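Local coordinates for pyruvate formate-lyase 2 (Archaeoglobus fulgidus, PDB 2F3O), which is of unknown function but belongs to the glycyl radical enzymes, related to pyruvate formate-lyase and glycerol dehydratase, and probably acts as a lyase, at residues Lys11-Pro16 with Asn71-Ile76; Glu174-Ile179 with Ala198-Ser203; Glu451-Glu456 with Glu481-Gln486; Gly658-Thr663 with Ser690-Leu695. One frame throughout, in Å; residues are numbered along the deposited sequence.

In the fold
The four contacts follow one another along the chain, none nested or crossing. Contact 1 closes a loop of 54 residues near the N terminus, at the small parallel sheet of strands 18-19 and 74-75. Contact 2 closes an 18-residue span that includes the short turn between the antiparallel helices 168-184 and 190-221. Contact 3 closes 24 residues and ties the end of helix 447-453 to the long helix 477-508. Contact 4 closes 26 residues in the glycyl radical region, where a loop meets strand 692-696. No two touch; contacts 3 and 4 come nearest, with about 14 Å between closest atoms. Contacts 1 and 3 lie on opposite sides of the chain's centre, as do 2 and 4.

Contact 1: residues Lys11-Pro16 with Asn71-Ile76; sequences KKVSKP and NPPGAI
V13 and P73 meet at about a right angle, with V13 CG1 3.9 Å from P73 CD. The backbone is also close here, since V13 O lies 3.9 Å from P73 CG. S14 points away from 71-76. Its carbonyl oxygen is hydrogen-bonded to R744, so R744 also holds the loop. K15 buries more surface here than any other residue of 11-16. Its chi1 of 65° puts CG between the backbone N and the carbonyl carbon, and a bend at chi4 then turns the amine to P72. K15 NZ gives a weak hydrogen bond to P72 O at 3.3 Å. The side chain of N71 lies beside the same amine, and the two side chains run at a slant to each other. The backbone of K15 also takes part, because K15 O is 3.6 Å from P73 CG. Replaced by an alanine, K15 would probably leave P72 O without this donor and open a gap beside the N71 side chain. P16 CB points away, and P16 O makes the approach, 4.2 Å from P73 CB. The ring of P73 thus packs against the V13 side chain and against backbone oxygens of V13, K15 and P16. Just past this contact, R18 makes backbone hydrogen bonds to P73 and A75, and its NE reaches N71 O. The contact therefore sits at the entrance to a two-stranded parallel sheet, strands 18-19 and 74-75. Such a pair needs a crossover connection, here one that includes helices 22-34 and 39-53.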
loop_
_atom_site.group_PDB
_atom_site.type_symbol
_atom_site.label_atom_id
_atom_site.label_comp_id
_atom_site.label_asym_id
_atom_site.label_seq_id
_atom_site.Cartn_x
_atom_site.Cartn_y
_atom_site.Cartn_z
ATOM N N LYS A 11 -40.537 19.103 35.356
ATOM C CA LYS A 11 -40.620 18.626 36.742
ATOM C C LYS A 11 -40.337 17.122 36.926
ATOM O O LYS A 11 -39.895 16.685 37.993
ATOM C CB LYS A 11 -41.950 19.065 37.375
ATOM C CG LYS A 11 -42.104 20.604 37.408
ATOM C CD LYS A 11 -42.880 21.101 38.638
ATOM C CE LYS A 11 -42.675 22.604 38.883
ATOM N NZ LYS A 11 -43.373 23.078 40.126
ATOM N N LYS A 12 -40.522 16.344 35.864
ATOM C CA LYS A 12 -40.274 14.903 35.938
ATOM C C LYS A 12 -38.850 14.457 35.523
ATOM O O LYS A 12 -38.666 13.351 34.990
ATOM C CB LYS A 12 -41.368 14.129 35.172
ATOM C CG LYS A 12 -42.744 14.069 35.889
ATOM C CD LYS A 12 -43.021 12.702 36.551
ATOM C CE LYS A 12 -42.414 12.563 37.947
ATOM N NZ LYS A 12 -42.364 11.142 38.394
ATOM N N VAL A 13 -37.866 15.334 35.756
ATOM C CA VAL A 13 -36.422 15.001 35.723
ATOM C C VAL A 13 -35.718 15.832 36.796
ATOM O O VAL A 13 -34.515 16.124 36.685
ATOM C CB VAL A 13 -35.698 15.283 34.350
ATOM C CG1 VAL A 13 -35.774 14.084 33.389
ATOM C CG2 VAL A 13 -36.196 16.578 33.702
ATOM N N SER A 14 -36.478 16.229 37.821
ATOM C CA SER A 14 -35.920 16.963 38.956
ATOM C C SER A 14 -35.865 16.114 40.220
ATOM O O SER A 14 -35.463 16.595 41.273
ATOM C CB SER A 14 -36.723 18.226 39.199
ATOM O OG SER A 14 -37.010 18.825 37.951
ATOM N N LYS A 15 -36.254 14.848 40.101
ATOM C CA LYS A 15 -36.225 13.916 41.220
ATOM C C LYS A 15 -34.794 13.415 41.391
ATOM O O LYS A 15 -34.021 13.488 40.438
ATOM C CB LYS A 15 -37.234 12.771 40.986
ATOM C CG LYS A 15 -36.960 11.824 39.812
ATOM C CD LYS A 15 -38.223 10.997 39.470
ATOM C CE LYS A 15 -37.919 9.781 38.588
ATOM N NZ LYS A 15 -37.260 8.703 39.380
ATOM N N PRO A 16 -34.418 12.950 42.610
ATOM C CA PRO A 16 -33.053 12.431 42.869
ATOM C C PRO A 16 -32.594 11.279 41.951
ATOM O O PRO A 16 -33.413 10.474 41.498
ATOM C CB PRO A 16 -33.122 11.962 44.334
ATOM C CG PRO A 16 -34.579 11.807 44.620
ATOM C CD PRO A 16 -35.232 12.903 43.840
ATOM N N ASN A 71 -36.411 4.060 34.722
ATOM C CA ASN A 71 -36.596 5.024 35.814
ATOM C C ASN A 71 -35.466 6.060 36.008
ATOM O O ASN A 71 -34.575 5.880 36.855
ATOM C CB ASN A 71 -36.939 4.311 37.126
ATOM C CG ASN A 71 -37.377 5.285 38.212
ATOM O OD1 ASN A 71 -36.856 5.254 39.335
ATOM N ND2 ASN A 71 -38.317 6.178 37.874
ATOM N N PRO A 72 -35.519 7.149 35.222
ATOM C CA PRO A 72 -34.539 8.215 35.003
ATOM C C PRO A 72 -34.197 9.078 36.240
ATOM O O PRO A 72 -34.692 8.801 37.321
ATOM C CB PRO A 72 -35.150 9.003 33.844
ATOM C CG PRO A 72 -36.137 8.076 33.233
ATOM C CD PRO A 72 -36.711 7.375 34.401
ATOM N N PRO A 73 -33.503 10.215 36.065
ATOM C CA PRO A 73 -32.148 10.477 36.484
ATOM C C PRO A 73 -31.383 9.277 37.003
ATOM O O PRO A 73 -31.761 8.669 38.004
ATOM C CB PRO A 73 -32.335 11.573 37.539
ATOM C CG PRO A 73 -33.537 12.371 36.999
ATOM C CD PRO A 73 -34.165 11.513 35.858
ATOM N N GLY A 74 -30.297 8.953 36.305
ATOM C CA GLY A 74 -29.405 7.895 36.746
ATOM C C GLY A 74 -28.043 7.771 36.087
ATOM O O GLY A 74 -27.702 8.526 35.169
ATOM N N ALA A 75 -27.265 6.805 36.576
ATOM C CA ALA A 75 -25.956 6.479 36.014
ATOM C C ALA A 75 -25.972 5.107 35.347
ATOM O O ALA A 75 -26.445 4.143 35.942
ATOM C CB ALA A 75 -24.907 6.511 37.098
ATOM N N ILE A 76 -25.461 5.016 34.119
ATOM C CA ILE A 76 -25.292 3.719 33.464
ATOM C C ILE A 76 -23.905 3.154 33.806
ATOM O O ILE A 76 -22.926 3.887 33.817
ATOM C CB ILE A 76 -25.488 3.820 31.948
ATOM C CG1 ILE A 76 -26.791 4.550 31.627
ATOM C CG2 ILE A 76 -25.549 2.459 31.339
ATOM C CD1 ILE A 76 -27.013 4.812 30.146
#

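Contact 2: residues Glu174-Ile179 with Ala198-Ser203; sequences ESERRI and AAKIVS
The carboxylate of E176 reaches across to K200, where E176 OE2 lies 3.2 Å from K200 NZ in a salt bridge whose hydrogen bond is weak. K200 NZ has a second acid, E204 of its own helix. The other flat groups lie within 174-179. The guanidinium of R178 turns its edge to E174 and grips E174 OE2 side-on with two nitrogens. R178 NE, at 3.1 Å, uses the anti lone pair of E174 OE2, while R178 NH2 comes from above the carboxylate plane. R178 NH1 also bonds to Y196 OH on helix 190-221. R177 NH1 adds a weak bond to E174 OE1, so one acid serves two arginines. K200 reaches E176 with its CG anti to the backbone N (chi1 180°) and bends at chi3 and chi4. K200 CD passes I179 CD1 at 4.1 Å, the two side chains nearly perpendicular. S175 fits between the helices, its OG 3.4 Å from A199 CB. That hydroxyl is hydrogen-bonded to F171 O. Helices 168-184 and 190-221 form an antiparallel hairpin, and the axes of the short segments approach to 9.1 Å at 156°. Helix 512-516 packs on A199 and S203 through L516, and helix 39-53 packs on A198 and I201.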
loop_
_atom_site.group_PDB
_atom_site.type_symbol
_atom_site.label_atom_id
_atom_site.label_comp_id
_atom_site.label_asym_id
_atom_site.label_seq_id
_atom_site.Cartn_x
_atom_site.Cartn_y
_atom_site.Cartn_z
ATOM N N GLU A 174 -27.711 -4.216 3.534
ATOM C CA GLU A 174 -26.435 -4.002 2.874
ATOM C C GLU A 174 -25.399 -4.904 3.497
ATOM O O GLU A 174 -24.589 -5.478 2.779
ATOM C CB GLU A 174 -26.021 -2.520 2.886
ATOM C CG GLU A 174 -24.830 -2.140 1.957
ATOM C CD GLU A 174 -25.034 -2.479 0.464
ATOM O OE1 GLU A 174 -26.166 -2.339 -0.033
ATOM O OE2 GLU A 174 -24.056 -2.860 -0.226
ATOM N N SER A 175 -25.476 -5.066 4.821
ATOM C CA SER A 175 -24.621 -6.008 5.541
ATOM C C SER A 175 -24.844 -7.400 5.015
ATOM O O SER A 175 -23.879 -8.145 4.838
ATOM C CB SER A 175 -24.886 -6.022 7.042
ATOM O OG SER A 175 -24.569 -4.790 7.633
ATOM N N GLU A 176 -26.109 -7.736 4.749
ATOM C CA GLU A 176 -26.438 -9.035 4.169
ATOM C C GLU A 176 -25.897 -9.246 2.766
ATOM O O GLU A 176 -25.401 -10.333 2.483
ATOM C CB GLU A 176 -27.930 -9.332 4.245
ATOM C CG GLU A 176 -28.324 -10.018 5.549
ATOM C CD GLU A 176 -29.790 -9.839 5.932
ATOM O OE1 GLU A 176 -30.538 -9.102 5.232
ATOM O OE2 GLU A 176 -30.186 -10.442 6.955
ATOM N N ARG A 177 -25.955 -8.226 1.904
ATOM C CA ARG A 177 -25.357 -8.347 0.558
ATOM C C ARG A 177 -23.862 -8.545 0.703
ATOM O O ARG A 177 -23.289 -9.393 0.023
ATOM C CB ARG A 177 -25.625 -7.139 -0.362
ATOM C CG ARG A 177 -27.077 -6.890 -0.728
ATOM C CD ARG A 177 -27.265 -5.501 -1.381
ATOM N NE ARG A 177 -28.671 -5.047 -1.399
ATOM C CZ ARG A 177 -29.213 -4.136 -0.570
ATOM N NH1 ARG A 177 -28.491 -3.545 0.373
ATOM N NH2 ARG A 177 -30.503 -3.801 -0.678
ATOM N N ARG A 178 -23.252 -7.788 1.615
ATOM C CA ARG A 178 -21.807 -7.821 1.827
ATOM C C ARG A 178 -21.306 -9.082 2.506
ATOM O O ARG A 178 -20.192 -9.505 2.244
ATOM C CB ARG A 178 -21.339 -6.582 2.599
ATOM C CG ARG A 178 -21.449 -5.342 1.758
ATOM C CD ARG A 178 -21.039 -4.066 2.440
ATOM N NE ARG A 178 -21.573 -2.976 1.637
ATOM C CZ ARG A 178 -20.944 -1.846 1.328
ATOM N NH1 ARG A 178 -19.711 -1.591 1.763
ATOM N NH2 ARG A 178 -21.574 -0.964 0.576
ATOM N N ILE A 179 -22.116 -9.666 3.386
ATOM C CA ILE A 179 -21.806 -10.976 3.960
ATOM C C ILE A 179 -21.787 -12.054 2.865
ATOM O O ILE A 179 -20.858 -12.856 2.814
ATOM C CB ILE A 179 -22.769 -11.347 5.112
ATOM C CG1 ILE A 179 -22.495 -10.479 6.348
ATOM C CG2 ILE A 179 -22.646 -12.807 5.475
ATOM C CD1 ILE A 179 -23.651 -10.433 7.351
ATOM N N ALA A 198 -21.388 -8.218 12.743
ATOM C CA ALA A 198 -21.758 -7.413 13.889
ATOM C C ALA A 198 -22.765 -6.357 13.474
ATOM O O ALA A 198 -23.769 -6.167 14.153
ATOM C CB ALA A 198 -20.537 -6.774 14.508
ATOM N N ALA A 199 -22.501 -5.704 12.345
ATOM C CA ALA A 199 -23.345 -4.646 11.833
ATOM C C ALA A 199 -24.785 -5.128 11.669
ATOM O O ALA A 199 -25.697 -4.453 12.147
ATOM C CB ALA A 199 -22.800 -4.129 10.519
ATOM N N LYS A 200 -24.960 -6.292 11.018
ATOM C CA LYS A 200 -26.243 -6.977 10.864
ATOM C C LYS A 200 -27.018 -7.088 12.172
ATOM O O LYS A 200 -28.123 -6.541 12.303
ATOM C CB LYS A 200 -25.992 -8.395 10.354
ATOM C CG LYS A 200 -27.252 -9.243 10.144
ATOM C CD LYS A 200 -26.895 -10.658 9.819
ATOM C CE LYS A 200 -27.832 -11.622 10.505
ATOM N NZ LYS A 200 -29.035 -11.828 9.638
ATOM N N ILE A 201 -26.416 -7.809 13.122
ATOM C CA ILE A 201 -26.905 -7.951 14.493
ATOM C C ILE A 201 -27.291 -6.607 15.120
ATOM O O ILE A 201 -28.406 -6.433 15.610
ATOM C CB ILE A 201 -25.834 -8.649 15.383
ATOM C CG1 ILE A 201 -25.633 -10.092 14.927
ATOM C CG2 ILE A 201 -26.236 -8.658 16.850
ATOM C CD1 ILE A 201 -24.520 -10.834 15.654
ATOM N N VAL A 202 -26.380 -5.650 15.068
ATOM C CA VAL A 202 -26.596 -4.345 15.678
ATOM C C VAL A 202 -27.690 -3.506 14.990
ATOM O O VAL A 202 -28.377 -2.718 15.646
ATOM C CB VAL A 202 -25.233 -3.611 15.808
ATOM C CG1 VAL A 202 -25.229 -2.270 15.140
ATOM C CG2 VAL A 202 -24.808 -3.558 17.241
ATOM N N SER A 203 -27.882 -3.712 13.689
ATOM C CA SER A 203 -28.977 -3.069 12.977
ATOM C C SER A 203 -30.328 -3.641 13.403
ATOM O O SER A 203 -31.260 -2.890 13.685
ATOM C CB SER A 203 -28.807 -3.235 11.472
ATOM O OG SER A 203 -27.564 -2.699 11.067
#

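Contact 3: residues Glu451-Glu456 with Glu481-Gln486; sequences EYALNE and EKLREQ
A453 and L483 mark the closest backbone approach, with their CA atoms 5.2 Å apart. Helix 447-453 ends at this point. L454 is the first residue to leave helical phi and psi, although N455 N still bonds to Y452 O at 3.3 Å. Residues 481-486 stay helical throughout, inside the long helix 477-508. The small side chain of A453 permits the close approach. Its CB points at the second helix and lies 3.8 Å from both K482 O and L483 CA. A453 CB also meets L483 CB at 4.4 Å. Q486 closes the contact one turn further on. Its CG packs 3.9 Å from A453 CA. A bend at chi2 (-72°) swings the amide over to Y452, where Q486 CD is 3.7 Å from Y452 CB. The two side chains run nearly perpendicular, and the amide plane is inclined 52° to the tyrosine ring. The polar end of Q486 is buried but satisfied: NE2 gives a hydrogen bond to A468 O. A valine in place of Q486 would probably leave A468 O without this donor and open a gap beside Y452 CB. K482 starts toward A453, but its chain leads away to a salt bridge with D478. Around the contact, Y452 packs on F466 and on I490 further along helix 477-508. L454 leans on V569 of helix 565-573. On the far face of helix 477-508, R484 makes a cation-pi contact with W609 and a salt bridge with E612, both on helix 597-615.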
loop_
_atom_site.group_PDB
_atom_site.type_symbol
_atom_site.label_atom_id
_atom_site.label_comp_id
_atom_site.label_asym_id
_atom_site.label_seq_id
_atom_site.Cartn_x
_atom_site.Cartn_y
_atom_site.Cartn_z
ATOM N N GLU A 451 7.610 21.900 37.544
ATOM C CA GLU A 451 8.061 21.334 38.808
ATOM C C GLU A 451 9.233 20.372 38.570
ATOM O O GLU A 451 10.262 20.498 39.224
ATOM C CB GLU A 451 6.877 20.657 39.518
ATOM C CG GLU A 451 7.137 20.048 40.874
ATOM C CD GLU A 451 5.842 19.791 41.644
ATOM O OE1 GLU A 451 5.792 18.896 42.520
ATOM O OE2 GLU A 451 4.851 20.492 41.373
ATOM N N TYR A 452 9.106 19.471 37.591
ATOM C CA TYR A 452 10.205 18.572 37.230
ATOM C C TYR A 452 11.395 19.361 36.676
ATOM O O TYR A 452 12.560 19.003 36.893
ATOM C CB TYR A 452 9.769 17.546 36.180
ATOM C CG TYR A 452 8.709 16.545 36.603
ATOM C CD1 TYR A 452 8.569 16.139 37.930
ATOM C CD2 TYR A 452 7.862 15.970 35.653
ATOM C CE1 TYR A 452 7.589 15.197 38.303
ATOM C CE2 TYR A 452 6.882 15.034 36.012
ATOM C CZ TYR A 452 6.753 14.646 37.332
ATOM O OH TYR A 452 5.772 13.735 37.665
ATOM N N ALA A 453 11.085 20.448 35.977
ATOM C CA ALA A 453 12.095 21.243 35.290
ATOM C C ALA A 453 12.992 22.006 36.246
ATOM O O ALA A 453 14.104 22.391 35.878
ATOM C CB ALA A 453 11.463 22.194 34.289
ATOM N N LEU A 454 12.539 22.235 37.471
ATOM C CA LEU A 454 13.480 22.827 38.398
ATOM C C LEU A 454 13.904 21.943 39.562
ATOM O O LEU A 454 14.582 22.417 40.478
ATOM C CB LEU A 454 13.126 24.268 38.818
ATOM C CG LEU A 454 11.878 24.858 39.472
ATOM C CD1 LEU A 454 11.178 25.788 38.513
ATOM C CD2 LEU A 454 10.942 23.832 40.074
ATOM N N ASN A 455 13.553 20.662 39.506
ATOM C CA ASN A 455 13.964 19.726 40.544
ATOM C C ASN A 455 14.612 18.476 39.957
ATOM O O ASN A 455 14.594 17.412 40.580
ATOM C CB ASN A 455 12.773 19.364 41.436
ATOM C CG ASN A 455 13.190 18.782 42.791
ATOM O OD1 ASN A 455 12.545 17.866 43.316
ATOM N ND2 ASN A 455 14.261 19.321 43.365
ATOM N N GLU A 456 15.188 18.617 38.758
ATOM C CA GLU A 456 15.892 17.527 38.053
ATOM C C GLU A 456 15.042 16.276 37.872
ATOM O O GLU A 456 15.488 15.157 38.169
ATOM C CB GLU A 456 17.175 17.132 38.778
ATOM C CG GLU A 456 18.120 18.260 39.135
ATOM C CD GLU A 456 19.457 17.714 39.590
ATOM O OE1 GLU A 456 20.315 17.462 38.711
ATOM O OE2 GLU A 456 19.639 17.519 40.819
ATOM N N GLU A 481 14.857 25.866 28.312
ATOM C CA GLU A 481 15.215 24.652 27.587
ATOM C C GLU A 481 14.818 23.430 28.400
ATOM O O GLU A 481 14.231 22.483 27.868
ATOM C CB GLU A 481 16.712 24.589 27.322
ATOM C CG GLU A 481 17.255 25.691 26.455
ATOM C CD GLU A 481 18.737 25.909 26.719
ATOM O OE1 GLU A 481 19.315 25.132 27.520
ATOM O OE2 GLU A 481 19.318 26.855 26.135
ATOM N N LYS A 482 15.120 23.478 29.697
ATOM C CA LYS A 482 14.798 22.392 30.599
ATOM C C LYS A 482 13.291 22.209 30.735
ATOM O O LYS A 482 12.837 21.097 30.938
ATOM C CB LYS A 482 15.464 22.604 31.965
ATOM C CG LYS A 482 16.970 22.327 31.965
ATOM C CD LYS A 482 17.609 22.522 33.343
ATOM C CE LYS A 482 19.097 22.180 33.326
ATOM N NZ LYS A 482 19.996 23.286 32.901
ATOM N N LEU A 483 12.525 23.290 30.585
ATOM C CA LEU A 483 11.062 23.220 30.637
ATOM C C LEU A 483 10.497 22.508 29.398
ATOM O O LEU A 483 9.757 21.523 29.529
ATOM C CB LEU A 483 10.438 24.617 30.813
ATOM C CG LEU A 483 8.913 24.762 30.725
ATOM C CD1 LEU A 483 8.221 24.035 31.853
ATOM C CD2 LEU A 483 8.513 26.212 30.739
ATOM N N ARG A 484 10.883 22.999 28.213
ATOM C CA ARG A 484 10.503 22.425 26.915
ATOM C C ARG A 484 10.814 20.945 26.828
ATOM O O ARG A 484 10.027 20.163 26.307
ATOM C CB ARG A 484 11.236 23.141 25.780
ATOM C CG ARG A 484 10.612 22.972 24.410
ATOM C CD ARG A 484 11.692 23.138 23.354
ATOM N NE ARG A 484 11.163 23.572 22.065
ATOM C CZ ARG A 484 11.057 24.844 21.691
ATOM N NH1 ARG A 484 11.453 25.805 22.512
ATOM N NH2 ARG A 484 10.567 25.155 20.499
ATOM N N GLU A 485 11.963 20.564 27.350
ATOM C CA GLU A 485 12.327 19.181 27.365
ATOM C C GLU A 485 11.405 18.399 28.281
ATOM O O GLU A 485 11.065 17.266 27.974
ATOM C CB GLU A 485 13.768 19.023 27.819
ATOM C CG GLU A 485 14.354 17.661 27.509
ATOM C CD GLU A 485 15.788 17.547 27.961
ATOM O OE1 GLU A 485 16.562 18.511 27.728
ATOM O OE2 GLU A 485 16.133 16.500 28.557
ATOM N N GLN A 486 10.984 18.999 29.390
ATOM C CA GLN A 486 10.131 18.275 30.321
ATOM C C GLN A 486 8.697 18.112 29.837
ATOM O O GLN A 486 8.092 17.063 30.063
ATOM C CB GLN A 486 10.151 18.907 31.705
ATOM C CG GLN A 486 11.420 18.667 32.474
ATOM C CD GLN A 486 11.597 17.247 32.973
ATOM O OE1 GLN A 486 10.743 16.376 32.782
ATOM N NE2 GLN A 486 12.722 17.009 33.641
#

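Contact 4: residues Gly658-Thr663 with Ser690-Leu695; sequences GVSPST and SLTINL
A chi1 of -49° sets S660 OG anti to its own carbonyl carbon, where it accepts the backbone N-H of T692. The bond is 2.9 Å from T692 N to S660 OG and nearly straight, at 165°. Both segments belong to the glycine radical family region. Strand 692-696 pairs in parallel with 722-728, which runs antiparallel to 396-400, consistent with the place where the two halves of the family's barrel meet. Strand 722-728 bonds to the backbones of L691 and I693, while S660 serves T692 between them. A second bond holds the loop: V659 N donates to S690 O at 2.9 Å. V659 CG2 makes an apolar contact with L691 CB at 3.8 Å. Separately, L691 CD1 lies 3.4 Å from S660 OG. S690 turns its hydroxyl elsewhere, to A751 O, next to G752. G752 is the predicted radical site, and it is unmodified here. T692 OG1 likewise bonds to Q724. G658 has a positive phi and lies close to S690 O: G658 CA makes a C-H...O contact with S690 O at 3.4 Å, with an angle of 144° at the hydrogen.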
loop_
_atom_site.group_PDB
_atom_site.type_symbol
_atom_site.label_atom_id
_atom_site.label_comp_id
_atom_site.label_asym_id
_atom_site.label_seq_id
_atom_site.Cartn_x
_atom_site.Cartn_y
_atom_site.Cartn_z
ATOM N N GLY A 658 -8.358 26.084 31.656
ATOM C CA GLY A 658 -8.398 26.286 30.214
ATOM C C GLY A 658 -7.428 27.369 29.808
ATOM O O GLY A 658 -6.280 27.391 30.249
ATOM N N VAL A 659 -7.905 28.292 28.988
ATOM C CA VAL A 659 -7.101 29.434 28.602
ATOM C C VAL A 659 -7.513 30.651 29.420
ATOM O O VAL A 659 -7.226 31.793 29.048
ATOM C CB VAL A 659 -7.178 29.709 27.088
ATOM C CG1 VAL A 659 -6.527 28.574 26.346
ATOM C CG2 VAL A 659 -8.608 29.868 26.630
ATOM N N SER A 660 -8.183 30.397 30.542
ATOM C CA SER A 660 -8.606 31.464 31.431
ATOM C C SER A 660 -7.539 31.664 32.513
ATOM O O SER A 660 -6.947 30.689 32.986
ATOM C CB SER A 660 -9.982 31.150 32.037
ATOM O OG SER A 660 -10.929 30.757 31.056
ATOM N N PRO A 661 -7.268 32.933 32.885
ATOM C CA PRO A 661 -6.257 33.329 33.866
ATOM C C PRO A 661 -6.460 32.734 35.240
ATOM O O PRO A 661 -7.552 32.251 35.547
ATOM C CB PRO A 661 -6.429 34.848 33.956
ATOM C CG PRO A 661 -7.728 35.154 33.339
ATOM C CD PRO A 661 -7.928 34.116 32.303
ATOM N N SER A 662 -5.417 32.781 36.064
ATOM C CA SER A 662 -5.527 32.288 37.433
ATOM C C SER A 662 -6.590 33.045 38.255
ATOM O O SER A 662 -6.998 34.171 37.914
ATOM C CB SER A 662 -4.167 32.318 38.123
ATOM O OG SER A 662 -3.352 31.253 37.679
ATOM N N THR A 663 -7.066 32.408 39.313
ATOM C CA THR A 663 -8.114 32.994 40.120
ATOM C C THR A 663 -7.623 34.267 40.821
ATOM O O THR A 663 -6.628 34.254 41.551
ATOM C CB THR A 663 -8.644 31.964 41.119
ATOM O OG1 THR A 663 -9.195 30.863 40.394
ATOM C CG2 THR A 663 -9.713 32.560 42.003
ATOM N N SER A 690 -10.889 26.271 26.180
ATOM C CA SER A 690 -11.955 26.751 27.047
ATOM C C SER A 690 -11.626 28.087 27.705
ATOM O O SER A 690 -10.727 28.168 28.546
ATOM C CB SER A 690 -12.274 25.729 28.122
ATOM O OG SER A 690 -13.012 26.316 29.172
ATOM N N LEU A 691 -12.363 29.120 27.310
ATOM C CA LEU A 691 -12.318 30.415 27.976
ATOM C C LEU A 691 -13.657 30.706 28.666
ATOM O O LEU A 691 -14.691 30.817 27.995
ATOM C CB LEU A 691 -11.984 31.523 26.982
ATOM C CG LEU A 691 -12.048 32.948 27.513
ATOM C CD1 LEU A 691 -11.023 33.137 28.619
ATOM C CD2 LEU A 691 -11.848 33.946 26.383
ATOM N N THR A 692 -13.632 30.830 29.995
ATOM C CA THR A 692 -14.838 31.157 30.761
ATOM C C THR A 692 -14.772 32.552 31.347
ATOM O O THR A 692 -13.830 32.874 32.071
ATOM C CB THR A 692 -14.983 30.234 31.936
ATOM O OG1 THR A 692 -14.655 28.909 31.523
ATOM C CG2 THR A 692 -16.395 30.287 32.476
ATOM N N ILE A 693 -15.774 33.374 31.061
ATOM C CA ILE A 693 -15.824 34.735 31.600
ATOM C C ILE A 693 -16.953 34.905 32.626
ATOM O O ILE A 693 -18.129 34.818 32.287
ATOM C CB ILE A 693 -15.912 35.775 30.456
ATOM C CG1 ILE A 693 -14.571 35.856 29.735
ATOM C CG2 ILE A 693 -16.284 37.155 30.979
ATOM C CD1 ILE A 693 -13.418 36.033 30.693
ATOM N N ASN A 694 -16.586 35.108 33.885
ATOM C CA ASN A 694 -17.576 35.229 34.958
ATOM C C ASN A 694 -17.854 36.676 35.339
ATOM O O ASN A 694 -16.957 37.407 35.756
ATOM C CB ASN A 694 -17.147 34.448 36.198
ATOM C CG ASN A 694 -17.209 32.963 35.994
ATOM O OD1 ASN A 694 -17.493 32.492 34.898
ATOM N ND2 ASN A 694 -16.944 32.210 37.048
ATOM N N LEU A 695 -19.112 37.074 35.196
ATOM C CA LEU A 695 -19.518 38.452 35.411
ATOM C C LEU A 695 -20.569 38.549 36.514
ATOM O O LEU A 695 -21.484 37.721 36.588
ATOM C CB LEU A 695 -20.076 39.043 34.114
ATOM C CG LEU A 695 -19.060 39.469 33.060
ATOM C CD1 LEU A 695 -19.763 39.779 31.761
ATOM C CD2 LEU A 695 -18.274 40.672 33.539
#